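Local atomic coordinates of novel antigen receptor (Ginglymostoma cirratum, PDB entry 4Q97), a protein that serves as a shark antibody without light chains, probably recognising antigen through its variable domains, the crystallised part being the first constant domain. Residues A[11-16]-A[101-106]; A[28-33]-A[76-81]; A[39-44]-A[69-74]; A[46-51]-A[91-96]. All blocks are in the same frame, centred on the assembly; numbering follows the deposited sequence.

Overall arrangement
Two antiparallel sheets form this immunoglobulin sandwich. Contacts 2 and 4 lie each within one sheet, are held by backbone ladders, and are joined by the Cys33-Cys92 disulfide across the core. Contact 2 is the most buried of the four, with aliphatic pairs and Leu77 packed toward Trp47; contact 4 is partly buried, its Trp47 and Cys92 inward and its glutamines and serines outward. Contacts 1 and 3 instead rest mainly on side-chain packing. Contact 1 spans the sheets, touching contacts 2 and 4; contact 3 lies at the surface, on the strand 71-80 that contact 2 also uses, about 22 Å away between centres.

Contact 1: residues A[11-16]-A[101-106]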
loop_
_atom_site.group_PDB
_atom_site.type_symbol
_atom_site.label_atom_id
_atom_site.label_comp_id
_atom_site.label_asym_id
_atom_site.label_seq_id
_atom_site.Cartn_x
_atom_site.Cartn_y
_atom_site.Cartn_z
ATOM N N PRO A 11 -10.419 -6.236 9.913
ATOM C CA PRO A 11 -9.236 -5.783 9.185
ATOM C C PRO A 11 -8.288 -5.003 10.081
ATOM O O PRO A 11 -8.730 -4.286 10.983
ATOM C CB PRO A 11 -9.818 -4.864 8.105
ATOM C CG PRO A 11 -11.109 -4.385 8.664
ATOM C CD PRO A 11 -11.640 -5.526 9.484
ATOM N N ILE A 12 -6.990 -5.171 9.861
ATOM C CA ILE A 12 -6.017 -4.278 10.467
ATOM C C ILE A 12 -5.851 -3.127 9.487
ATOM O O ILE A 12 -5.621 -3.341 8.294
ATOM C CB ILE A 12 -4.676 -4.981 10.762
ATOM C CG1 ILE A 12 -4.911 -6.217 11.646
ATOM C CG2 ILE A 12 -3.696 -4.012 11.417
ATOM C CD1 ILE A 12 -3.686 -7.107 11.807
ATOM N N VAL A 13 -6.000 -1.914 10.003
ATOM C CA VAL A 13 -6.060 -0.708 9.192
ATOM C C VAL A 13 -4.888 0.199 9.518
ATOM O O VAL A 13 -4.608 0.487 10.679
ATOM C CB VAL A 13 -7.380 0.053 9.439
ATOM C CG1 VAL A 13 -7.375 1.413 8.745
ATOM C CG2 VAL A 13 -8.555 -0.796 8.984
ATOM N N SER A 14 -4.203 0.649 8.481
ATOM C CA SER A 14 -3.028 1.462 8.668
ATOM C C SER A 14 -2.931 2.464 7.520
ATOM O O SER A 14 -2.943 2.088 6.341
ATOM C CB SER A 14 -1.816 0.540 8.760
ATOM O OG SER A 14 -0.600 1.237 8.642
ATOM N N LEU A 15 -2.893 3.745 7.884
ATOM C CA LEU A 15 -2.780 4.827 6.919
ATOM C C LEU A 15 -1.340 5.323 6.867
ATOM O O LEU A 15 -0.741 5.646 7.901
ATOM C CB LEU A 15 -3.708 5.982 7.285
ATOM C CG LEU A 15 -4.166 6.779 6.072
ATOM C CD1 LEU A 15 -5.653 6.660 5.867
ATOM C CD2 LEU A 15 -3.830 8.238 6.220
ATOM N N LEU A 16 -0.785 5.371 5.661
ATOM C CA LEU A 16 0.617 5.729 5.483
ATOM C C LEU A 16 0.769 6.803 4.413
ATOM O O LEU A 16 0.001 6.846 3.450
ATOM C CB LEU A 16 1.447 4.492 5.111
ATOM C CG LEU A 16 1.161 3.202 5.885
ATOM C CD1 LEU A 16 1.756 1.986 5.183
ATOM C CD2 LEU A 16 1.645 3.308 7.324
ATOM N N SER A 101 -17.637 -4.371 12.338
ATOM C CA SER A 101 -16.493 -3.518 12.615
ATOM C C SER A 101 -16.505 -2.256 11.767
ATOM O O SER A 101 -16.707 -2.309 10.553
ATOM C CB SER A 101 -15.191 -4.285 12.387
ATOM O OG SER A 101 -14.085 -3.598 12.938
ATOM N N ASN A 102 -16.292 -1.123 12.429
ATOM C CA ASN A 102 -16.088 0.142 11.750
ATOM C C ASN A 102 -14.791 0.754 12.227
ATOM O O ASN A 102 -14.650 1.101 13.402
ATOM C CB ASN A 102 -17.248 1.109 11.999
ATOM C CG ASN A 102 -17.080 2.425 11.260
ATOM O OD1 ASN A 102 -17.528 3.474 11.726
ATOM N ND2 ASN A 102 -16.428 2.378 10.101
ATOM N N GLN A 103 -13.840 0.878 11.312
ATOM C CA GLN A 103 -12.529 1.381 11.667
ATOM C C GLN A 103 -12.138 2.628 10.905
ATOM O O GLN A 103 -12.595 2.855 9.787
ATOM C CB GLN A 103 -11.482 0.293 11.496
ATOM C CG GLN A 103 -11.298 -0.525 12.756
ATOM C CD GLN A 103 -10.164 -1.503 12.630
ATOM O OE1 GLN A 103 -10.282 -2.505 11.940
ATOM N NE2 GLN A 103 -9.053 -1.215 13.298
ATOM N N ARG A 104 -11.294 3.434 11.539
ATOM C CA ARG A 104 -10.785 4.665 10.953
ATOM C C ARG A 104 -9.402 5.023 11.492
ATOM O O ARG A 104 -9.113 4.848 12.679
ATOM C CB ARG A 104 -11.762 5.819 11.191
ATOM C CG ARG A 104 -12.138 6.033 12.646
ATOM C CD ARG A 104 -13.466 6.756 12.765
ATOM N NE ARG A 104 -14.231 6.279 13.915
ATOM C CZ ARG A 104 -14.286 6.883 15.100
ATOM N NH1 ARG A 104 -15.018 6.351 16.070
ATOM N NH2 ARG A 104 -13.618 8.010 15.323
ATOM N N LYS A 105 -8.550 5.514 10.598
ATOM C CA LYS A 105 -7.264 6.097 10.970
ATOM C C LYS A 105 -7.146 7.470 10.334
ATOM O O LYS A 105 -7.579 7.678 9.201
ATOM C CB LYS A 105 -6.109 5.206 10.508
ATOM C CG LYS A 105 -6.023 3.865 11.221
ATOM C CD LYS A 105 -5.394 3.987 12.602
ATOM C CE LYS A 105 -4.878 2.638 13.078
ATOM N NZ LYS A 105 -3.745 2.789 14.031
ATOM N N GLU A 106 -6.568 8.408 11.070
ATOM C CA GLU A 106 -6.386 9.764 10.572
ATOM C C GLU A 106 -4.903 10.069 10.401
ATOM O O GLU A 106 -4.057 9.486 11.086
ATOM C CB GLU A 106 -7.044 10.782 11.511
ATOM C CG GLU A 106 -6.597 10.680 12.964
ATOM C CD GLU A 106 -6.927 11.913 13.782
ATOM O OE1 GLU A 106 -8.089 12.378 13.744
ATOM O OE2 GLU A 106 -6.017 12.413 14.478
#
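Lys105 lays its aliphatic chain past Val13, the two side chains running in opposite directions. Its CG sits 3.7 Å from Val13 CG1, and the chain then bends at chi2 (-79°), which carries CE to 3.2 Å from Val13 O. The methylenes, rather than the ammonium group, therefore do the touching here. On the other branch of the valine, Val13 CG2 meets Gln103 CB at 4.0 Å. Beyond CG the glutamine is extended and slides past Pro11 to the carbonyl of that residue; which way round its amide lies is uncertain. Leu15 takes the far end, its CB 4.1 Å from Lys105 CB and its CD1 4.0 Å from Lys105 O. CG of Leu15 stands roughly opposite the backbone N (chi1 -151°), which leaves CD1 alongside that carbonyl.

The strands belong to different sheets and meet through side chains. Their axes come within 6.8 Å and run 21° from parallel, the first and last strands of the sandwich facing each other. Ile12, Ser14 and Leu16 bond through their backbones to strand 28-38, whereas Gln103 and Lys105 bond to strand 89-96. Val13 and Leu15 also reach Val94 and Cys92 of that latter strand, and Lys105 packs on Thr20 of the second subunit.

Contact 2: residues A[28-33]-A[76-81]; sequences FVQLVC and LLKVPL
Val29-Val79 and Leu31-Leu77 are successive hydrogen-bonded pairs of an antiparallel ladder, with the non-hydrogen-bonded pair Gln30-Lys78 between them; the two bonded pairs use four N-H groups and four carbonyls. Val79 N reaches Val29 O at 2.7 Å, nearly straight and in the carbonyl plane. The return bond, Val29 N to Val79 O, is weak because it is bent to 123° at the hydrogen. Further along, Leu31 N gives to Leu77 O at 2.8 Å with an angle of 174°, and Leu77 N answers to Leu31 O at 3.0 Å. Three carbonyls take a CA-H contact as well: Phe28 CA approaches Val79 O, Lys78 CA Val29 O, and Gln30 CA Leu77 O.

Side chains alternate across the sheet. On the inward face Val29 CG1 lies 3.7 Å from Val79 CG1, the two valines pointing the same way, and Leu31 CG crosses to the same Val79 CG1. The other face is covered in part by Leu34 of the second subunit. There Gln30, bent at chi2 (89°), brings Gln30 NE2 to 3.2 Å from Leu76 CD2. Val32 CG2 touches that methyl from beside it at 3.6 Å. Phe28 sets CD1 obliquely against Lys78 CB at 3.7 Å, while Lys78 NZ hydrogen-bonds Ser67 OG of the second subunit.

Gln30 and Val32 use their other backbone edge on strand 12-18, and Leu76 bonds Ala59 on the far side. Leu31 and Leu77 pack onto Trp47 of the opposite sheet; helix 21-25 lies by Phe28 and Gln30.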
loop_
_atom_site.group_PDB
_atom_site.type_symbol
_atom_site.label_atom_id
_atom_site.label_comp_id
_atom_site.label_asym_id
_atom_site.label_seq_id
_atom_site.Cartn_x
_atom_site.Cartn_y
_atom_site.Cartn_z
ATOM N N PHE A 28 1.767 16.239 -6.070
ATOM C CA PHE A 28 0.818 15.426 -5.319
ATOM C C PHE A 28 1.494 14.727 -4.137
ATOM O O PHE A 28 2.713 14.826 -3.941
ATOM C CB PHE A 28 0.053 14.447 -6.239
ATOM C CG PHE A 28 0.808 13.187 -6.584
ATOM C CD1 PHE A 28 0.542 11.995 -5.910
ATOM C CD2 PHE A 28 1.758 13.179 -7.602
ATOM C CE1 PHE A 28 1.224 10.829 -6.228
ATOM C CE2 PHE A 28 2.444 12.013 -7.925
ATOM C CZ PHE A 28 2.175 10.838 -7.237
ATOM N N VAL A 29 0.691 14.041 -3.337
ATOM C CA VAL A 29 1.189 13.341 -2.172
ATOM C C VAL A 29 0.378 12.060 -2.103
ATOM O O VAL A 29 -0.837 12.078 -2.310
ATOM C CB VAL A 29 1.081 14.228 -0.903
ATOM C CG1 VAL A 29 -0.071 13.810 -0.003
ATOM C CG2 VAL A 29 2.388 14.212 -0.131
ATOM N N GLN A 30 1.060 10.944 -1.874
ATOM C CA GLN A 30 0.417 9.633 -1.921
ATOM C C GLN A 30 0.118 9.118 -0.520
ATOM O O GLN A 30 1.005 9.045 0.341
ATOM C CB GLN A 30 1.285 8.628 -2.692
ATOM C CG GLN A 30 0.598 7.310 -3.038
ATOM C CD GLN A 30 -0.128 7.336 -4.373
ATOM O OE1 GLN A 30 -0.366 8.407 -4.951
ATOM N NE2 GLN A 30 -0.478 6.147 -4.867
ATOM N N LEU A 31 -1.150 8.783 -0.305
ATOM C CA LEU A 31 -1.596 8.167 0.934
ATOM C C LEU A 31 -2.049 6.750 0.646
ATOM O O LEU A 31 -2.721 6.497 -0.353
ATOM C CB LEU A 31 -2.737 8.959 1.571
ATOM C CG LEU A 31 -2.496 10.415 1.961
ATOM C CD1 LEU A 31 -3.674 10.919 2.774
ATOM C CD2 LEU A 31 -1.206 10.586 2.744
ATOM N N VAL A 32 -1.664 5.829 1.522
ATOM C CA VAL A 32 -2.052 4.437 1.392
ATOM C C VAL A 32 -2.883 4.031 2.603
ATOM O O VAL A 32 -2.417 4.094 3.745
ATOM C CB VAL A 32 -0.827 3.501 1.257
ATOM C CG1 VAL A 32 -1.266 2.043 1.179
ATOM C CG2 VAL A 32 -0.003 3.864 0.031
ATOM N N CYS A 33 -4.120 3.625 2.348
ATOM C CA CYS A 33 -4.914 2.992 3.388
ATOM C C CYS A 33 -4.756 1.477 3.269
ATOM O O CYS A 33 -5.413 0.829 2.454
ATOM C CB CYS A 33 -6.379 3.421 3.301
ATOM S SG CYS A 33 -7.427 2.780 4.623
ATOM N N LEU A 76 -5.636 3.626 -2.453
ATOM C CA LEU A 76 -4.640 4.620 -2.837
ATOM C C LEU A 76 -5.246 5.976 -3.175
ATOM O O LEU A 76 -6.045 6.090 -4.104
ATOM C CB LEU A 76 -3.845 4.106 -4.037
ATOM C CG LEU A 76 -2.816 3.026 -3.731
ATOM C CD1 LEU A 76 -2.492 2.202 -4.969
ATOM C CD2 LEU A 76 -1.573 3.690 -3.165
ATOM N N LEU A 77 -4.851 6.996 -2.418
ATOM C CA LEU A 77 -5.304 8.356 -2.664
ATOM C C LEU A 77 -4.132 9.282 -2.967
ATOM O O LEU A 77 -3.158 9.344 -2.205
ATOM C CB LEU A 77 -6.122 8.887 -1.482
ATOM C CG LEU A 77 -6.523 10.371 -1.482
ATOM C CD1 LEU A 77 -7.607 10.671 -2.509
ATOM C CD2 LEU A 77 -6.977 10.808 -0.099
ATOM N N LYS A 78 -4.230 9.982 -4.097
ATOM C CA LYS A 78 -3.303 11.062 -4.416
ATOM C C LYS A 78 -3.940 12.348 -3.929
ATOM O O LYS A 78 -5.034 12.710 -4.376
ATOM C CB LYS A 78 -3.061 11.171 -5.922
ATOM C CG LYS A 78 -3.086 9.861 -6.687
ATOM C CD LYS A 78 -2.913 10.125 -8.172
ATOM C CE LYS A 78 -3.800 9.219 -9.015
ATOM N NZ LYS A 78 -4.077 9.826 -10.351
ATOM N N VAL A 79 -3.274 13.026 -3.002
ATOM C CA VAL A 79 -3.753 14.323 -2.539
ATOM C C VAL A 79 -2.835 15.452 -3.014
ATOM O O VAL A 79 -1.616 15.364 -2.872
ATOM C CB VAL A 79 -4.030 14.354 -1.005
ATOM C CG1 VAL A 79 -3.628 13.046 -0.341
ATOM C CG2 VAL A 79 -3.366 15.541 -0.318
ATOM N N PRO A 80 -3.422 16.494 -3.629
ATOM C CA PRO A 80 -2.723 17.730 -3.959
ATOM C C PRO A 80 -1.754 18.169 -2.852
ATOM O O PRO A 80 -2.140 18.236 -1.684
ATOM C CB PRO A 80 -3.870 18.740 -4.103
ATOM C CG PRO A 80 -5.095 17.923 -4.408
ATOM C CD PRO A 80 -4.760 16.465 -4.247
ATOM N N LEU A 81 -0.507 18.447 -3.226
ATOM C CA LEU A 81 0.531 18.861 -2.275
ATOM C C LEU A 81 0.092 20.136 -1.563
ATOM O O LEU A 81 0.343 20.316 -0.370
ATOM C CB LEU A 81 1.857 19.104 -3.003
ATOM C CG LEU A 81 3.180 18.617 -2.397
ATOM C CD1 LEU A 81 4.353 19.237 -3.146
ATOM C CD2 LEU A 81 3.307 18.906 -0.909
#

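Contact 3: residues A[39-44]-A[69-74]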
loop_
_atom_site.group_PDB
_atom_site.type_symbol
_atom_site.label_atom_id
_atom_site.label_comp_id
_atom_site.label_asym_id
_atom_site.label_seq_id
_atom_site.Cartn_x
_atom_site.Cartn_y
_atom_site.Cartn_z
ATOM N N TYR A 39 -11.287 -11.431 7.211
ATOM C CA TYR A 39 -12.017 -12.543 6.619
ATOM C C TYR A 39 -13.465 -12.438 7.095
ATOM O O TYR A 39 -13.693 -12.226 8.289
ATOM C CB TYR A 39 -11.423 -13.888 7.053
ATOM C CG TYR A 39 -12.037 -15.064 6.330
ATOM C CD1 TYR A 39 -11.459 -15.566 5.171
ATOM C CD2 TYR A 39 -13.215 -15.657 6.789
ATOM C CE1 TYR A 39 -12.023 -16.631 4.493
ATOM C CE2 TYR A 39 -13.792 -16.721 6.113
ATOM C CZ TYR A 39 -13.186 -17.203 4.966
ATOM O OH TYR A 39 -13.733 -18.263 4.285
ATOM N N PRO A 40 -14.451 -12.556 6.175
ATOM C CA PRO A 40 -14.410 -12.689 4.710
ATOM C C PRO A 40 -13.890 -11.427 4.014
ATOM O O PRO A 40 -13.480 -10.481 4.685
ATOM C CB PRO A 40 -15.884 -12.915 4.339
ATOM C CG PRO A 40 -16.529 -13.408 5.583
ATOM C CD PRO A 40 -15.832 -12.662 6.675
ATOM N N GLU A 41 -13.909 -11.419 2.683
ATOM C CA GLU A 41 -13.375 -10.299 1.901
ATOM C C GLU A 41 -14.199 -9.001 1.999
ATOM O O GLU A 41 -13.630 -7.915 2.047
ATOM C CB GLU A 41 -13.161 -10.716 0.438
ATOM C CG GLU A 41 -14.432 -11.001 -0.340
ATOM C CD GLU A 41 -14.327 -12.260 -1.177
ATOM O OE1 GLU A 41 -14.951 -13.270 -0.791
ATOM O OE2 GLU A 41 -13.614 -12.246 -2.206
ATOM N N ASN A 42 -15.526 -9.129 2.034
ATOM C CA ASN A 42 -16.453 -7.992 2.121
ATOM C C ASN A 42 -16.045 -6.828 3.023
ATOM O O ASN A 42 -16.151 -6.910 4.245
ATOM C CB ASN A 42 -17.848 -8.477 2.527
ATOM C CG ASN A 42 -18.800 -8.563 1.351
ATOM O OD1 ASN A 42 -19.878 -7.963 1.366
ATOM N ND2 ASN A 42 -18.404 -9.299 0.317
ATOM N N ILE A 43 -15.593 -5.744 2.400
ATOM C CA ILE A 43 -15.295 -4.499 3.108
ATOM C C ILE A 43 -15.848 -3.283 2.369
ATOM O O ILE A 43 -16.055 -3.327 1.152
ATOM C CB ILE A 43 -13.777 -4.301 3.321
ATOM C CG1 ILE A 43 -13.002 -4.699 2.057
ATOM C CG2 ILE A 43 -13.299 -5.072 4.552
ATOM C CD1 ILE A 43 -11.539 -4.315 2.069
ATOM N N ALA A 44 -16.090 -2.207 3.114
ATOM C CA ALA A 44 -16.399 -0.901 2.530
ATOM C C ALA A 44 -15.310 0.099 2.920
ATOM O O ALA A 44 -14.992 0.246 4.106
ATOM C CB ALA A 44 -17.765 -0.412 2.990
ATOM N N ASN A 69 -4.558 -17.367 5.007
ATOM C CA ASN A 69 -5.954 -17.420 4.541
ATOM C C ASN A 69 -6.656 -16.134 4.960
ATOM O O ASN A 69 -7.724 -16.127 5.584
ATOM C CB ASN A 69 -6.687 -18.689 5.002
ATOM C CG ASN A 69 -6.433 -19.878 4.089
ATOM O OD1 ASN A 69 -6.617 -21.029 4.487
ATOM N ND2 ASN A 69 -6.010 -19.606 2.853
ATOM N N ASP A 70 -5.979 -15.050 4.602
ATOM C CA ASP A 70 -6.335 -13.688 4.918
ATOM C C ASP A 70 -6.474 -12.919 3.632
ATOM O O ASP A 70 -6.009 -13.360 2.575
ATOM C CB ASP A 70 -5.191 -13.038 5.687
ATOM C CG ASP A 70 -5.503 -12.837 7.126
ATOM O OD1 ASP A 70 -6.701 -12.844 7.477
ATOM O OD2 ASP A 70 -4.546 -12.650 7.901
ATOM N N PHE A 71 -7.091 -11.749 3.733
ATOM C CA PHE A 71 -7.109 -10.819 2.631
ATOM C C PHE A 71 -6.426 -9.523 3.032
ATOM O O PHE A 71 -6.627 -9.013 4.137
ATOM C CB PHE A 71 -8.540 -10.553 2.166
ATOM C CG PHE A 71 -9.210 -11.749 1.550
ATOM C CD1 PHE A 71 -9.013 -12.063 0.209
ATOM C CD2 PHE A 71 -10.048 -12.560 2.312
ATOM C CE1 PHE A 71 -9.635 -13.162 -0.360
ATOM C CE2 PHE A 71 -10.675 -13.659 1.749
ATOM C CZ PHE A 71 -10.465 -13.963 0.409
ATOM N N SER A 72 -5.595 -9.019 2.129
ATOM C CA SER A 72 -5.050 -7.678 2.240
ATOM C C SER A 72 -5.393 -6.913 0.976
ATOM O O SER A 72 -5.437 -7.486 -0.115
ATOM C CB SER A 72 -3.535 -7.716 2.417
ATOM O OG SER A 72 -3.169 -8.344 3.632
ATOM N N CYS A 73 -5.657 -5.623 1.126
ATOM C CA CYS A 73 -5.780 -4.750 -0.028
ATOM C C CYS A 73 -5.304 -3.369 0.363
ATOM O O CYS A 73 -5.113 -3.088 1.549
ATOM C CB CYS A 73 -7.215 -4.727 -0.570
ATOM S SG CYS A 73 -8.384 -3.704 0.344
ATOM N N ALA A 74 -5.090 -2.518 -0.633
ATOM C CA ALA A 74 -4.669 -1.148 -0.381
ATOM C C ALA A 74 -5.607 -0.185 -1.091
ATOM O O ALA A 74 -6.025 -0.434 -2.229
ATOM C CB ALA A 74 -3.233 -0.939 -0.836
#
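Asn69 begins the contact through its backbone: the carbonyl O stands 3.8 Å from Tyr39 CD1, approaching that ring obliquely. Past Asp70 comes Phe71, the residue most engaged here. Its ring is met from two sides. Over one face lies Glu41 CB, 4.0 Å from the centroid and only 7° off the normal, a CH-pi contact almost exactly over the middle. At the edge, near the ring plane, Tyr39 CD1 comes 4.0 Å from Phe71 CE2, and the two aromatic side chains run at a slant to one another. The first torsion of Tyr39, with CG opposite the backbone N (-173°), swings its ring out so that only the CD1 corner meets Phe71. Phe71 CD2 also lies 4.0 Å from Glu41 N, so the phenyl covers the main chain just after Pro40 as well as the start of the glutamate side chain.

Two residues further, Cys73 points the same way as Phe71. Its SG meets the end of Ile43, CD1, at 3.6 Å. Ile43 keeps CG1 between the backbone N and the carbonyl carbon (chi1 42°), and its chain is then extended toward the sulfur. Ile43 packs also on Tyr38 and Val94, at the end of the core between the sheets.

The peptide before Pro40 is cis, and His96 NE2 and ND1 are hydrogen-bonded to Tyr39 O and Asn42 O. A cis proline between the second and third strands is a feature of C1-set immunoglobulin domains, following a tyrosine in light-chain constant domains and a histidine in beta2-microglobulin.

Contact 4: residues A[46-51]-A[91-96]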
loop_
_atom_site.group_PDB
_atom_site.type_symbol
_atom_site.label_atom_id
_atom_site.label_comp_id
_atom_site.label_asym_id
_atom_site.label_seq_id
_atom_site.Cartn_x
_atom_site.Cartn_y
_atom_site.Cartn_z
ATOM N N SER A 46 -13.915 4.136 2.599
ATOM C CA SER A 46 -14.290 5.524 2.331
ATOM C C SER A 46 -13.286 6.505 2.930
ATOM O O SER A 46 -12.834 6.339 4.065
ATOM C CB SER A 46 -15.697 5.822 2.849
ATOM O OG SER A 46 -15.800 5.521 4.225
ATOM N N TRP A 47 -12.949 7.522 2.142
ATOM C CA TRP A 47 -11.981 8.538 2.521
ATOM C C TRP A 47 -12.669 9.815 2.949
ATOM O O TRP A 47 -13.727 10.166 2.420
ATOM C CB TRP A 47 -11.088 8.862 1.332
ATOM C CG TRP A 47 -10.117 7.797 0.986
ATOM C CD1 TRP A 47 -10.316 6.754 0.130
ATOM C CD2 TRP A 47 -8.777 7.670 1.476
ATOM N NE1 TRP A 47 -9.180 5.981 0.056
ATOM C CE2 TRP A 47 -8.220 6.521 0.872
ATOM C CE3 TRP A 47 -7.993 8.413 2.367
ATOM C CZ2 TRP A 47 -6.908 6.096 1.130
ATOM C CZ3 TRP A 47 -6.687 7.990 2.621
ATOM C CH2 TRP A 47 -6.161 6.841 2.003
ATOM N N GLN A 48 -12.049 10.512 3.901
ATOM C CA GLN A 48 -12.494 11.838 4.328
ATOM C C GLN A 48 -11.337 12.823 4.407
ATOM O O GLN A 48 -10.189 12.431 4.624
ATOM C CB GLN A 48 -13.188 11.788 5.691
ATOM C CG GLN A 48 -14.658 11.414 5.645
ATOM C CD GLN A 48 -14.948 10.074 6.287
ATOM O OE1 GLN A 48 -15.920 9.938 7.031
ATOM N NE2 GLN A 48 -14.106 9.078 6.014
ATOM N N LYS A 49 -11.659 14.098 4.211
ATOM C CA LYS A 49 -10.747 15.201 4.488
ATOM C C LYS A 49 -11.412 16.165 5.472
ATOM O O LYS A 49 -12.542 16.608 5.241
ATOM C CB LYS A 49 -10.380 15.940 3.198
ATOM C CG LYS A 49 -9.433 17.111 3.405
ATOM C CD LYS A 49 -9.471 18.065 2.225
ATOM C CE LYS A 49 -8.958 19.436 2.626
ATOM N NZ LYS A 49 -9.400 20.486 1.670
ATOM N N ASN A 50 -10.712 16.483 6.560
ATOM C CA ASN A 50 -11.193 17.443 7.566
ATOM C C ASN A 50 -12.655 17.262 7.975
ATOM O O ASN A 50 -13.432 18.219 7.936
ATOM C CB ASN A 50 -10.961 18.888 7.092
ATOM C CG ASN A 50 -9.687 19.491 7.647
ATOM O OD1 ASN A 50 -8.607 18.923 7.513
ATOM N ND2 ASN A 50 -9.809 20.660 8.269
ATOM N N THR A 51 -13.014 16.039 8.372
ATOM C CA THR A 51 -14.403 15.652 8.680
ATOM C C THR A 51 -15.154 15.219 7.417
ATOM O O THR A 51 -15.745 14.137 7.379
ATOM C CB THR A 51 -15.205 16.776 9.391
ATOM O OG1 THR A 51 -14.458 17.287 10.503
ATOM C CG2 THR A 51 -16.564 16.272 9.879
ATOM N N SER A 91 -8.585 10.903 6.530
ATOM C CA SER A 91 -8.920 9.647 7.173
ATOM C C SER A 91 -9.502 8.692 6.141
ATOM O O SER A 91 -10.215 9.114 5.232
ATOM C CB SER A 91 -9.913 9.877 8.322
ATOM O OG SER A 91 -11.150 10.406 7.855
ATOM N N CYS A 92 -9.151 7.414 6.257
ATOM C CA CYS A 92 -9.899 6.358 5.591
ATOM C C CYS A 92 -10.669 5.581 6.654
ATOM O O CYS A 92 -10.238 5.466 7.812
ATOM C CB CYS A 92 -8.995 5.424 4.769
ATOM S SG CYS A 92 -7.899 4.397 5.768
ATOM N N GLN A 93 -11.816 5.061 6.239
ATOM C CA GLN A 93 -12.725 4.365 7.118
ATOM C C GLN A 93 -13.013 2.999 6.498
ATOM O O GLN A 93 -13.331 2.904 5.308
ATOM C CB GLN A 93 -13.997 5.200 7.305
ATOM C CG GLN A 93 -14.954 4.687 8.369
ATOM C CD GLN A 93 -15.469 5.780 9.297
ATOM O OE1 GLN A 93 -15.562 6.949 8.921
ATOM N NE2 GLN A 93 -15.807 5.395 10.523
ATOM N N VAL A 94 -12.868 1.950 7.305
ATOM C CA VAL A 94 -13.041 0.573 6.837
ATOM C C VAL A 94 -14.182 -0.149 7.563
ATOM O O VAL A 94 -14.203 -0.236 8.797
ATOM C CB VAL A 94 -11.742 -0.252 6.970
ATOM C CG1 VAL A 94 -11.901 -1.595 6.265
ATOM C CG2 VAL A 94 -10.548 0.514 6.406
ATOM N N SER A 95 -15.121 -0.673 6.779
ATOM C CA SER A 95 -16.277 -1.386 7.308
ATOM C C SER A 95 -16.235 -2.861 6.973
ATOM O O SER A 95 -15.960 -3.242 5.836
ATOM C CB SER A 95 -17.583 -0.783 6.783
ATOM O OG SER A 95 -18.380 -0.309 7.852
ATOM N N HIS A 96 -16.524 -3.682 7.979
ATOM C CA HIS A 96 -16.519 -5.128 7.842
ATOM C C HIS A 96 -17.739 -5.668 8.577
ATOM O O HIS A 96 -17.715 -5.858 9.793
ATOM C CB HIS A 96 -15.213 -5.702 8.401
ATOM C CG HIS A 96 -14.971 -7.136 8.044
ATOM N ND1 HIS A 96 -14.913 -7.580 6.740
ATOM C CD2 HIS A 96 -14.752 -8.222 8.819
ATOM C CE1 HIS A 96 -14.683 -8.880 6.732
ATOM N NE2 HIS A 96 -14.579 -9.294 7.982
#
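Trp47 leaves the strand toward the core, and Cys92 beside it supplies the group over one face of its indole. Starting from the backbone, Trp47 CB lies 4.0 Å from Ser91 O. Next, CD2 and CE2 in the ring fusion both have Cys92 CB above them. CE3 is 3.7 Å from Ser91 O, which approaches obliquely, and CZ3 continues beneath the same cysteine methylene. That CB stands 3.9 Å from the centroid of the six-membered ring, 6° off the normal: a CH-pi contact over the centre. Cys92 SG is above the same face but farther off, as a sulfur-aromatic contact. NE1 gives its N-H to Ser75 OG, and CH2 at the tip meets Leu31.

This is the pin of the immunoglobulin fold: a tryptophan of the third strand packed on the disulfide that joins the two sheets, here Cys33-Cys92. The strands that present it are antiparallel, with Trp47 and Cys92 as a non-hydrogen-bonded pair flanked by two hydrogen-bonded ones. Ser46 and Gln93 exchange bonds, the shorter being Gln93 N to Ser46 O at 2.7 Å. Gln48 N gives to Ser91 O, also at 2.7 Å, and Ser91 N returns to Gln48 O from a position tilted 30° out of the carbonyl plane.

Facing away from the tryptophan, Gln48 CB nears Ser91 OG at 3.3 Å. The amides of Gln48 and Gln93 lie close by, their planes 35° apart, and Ser46 OG rests 3.6 Å from Gln93 CB.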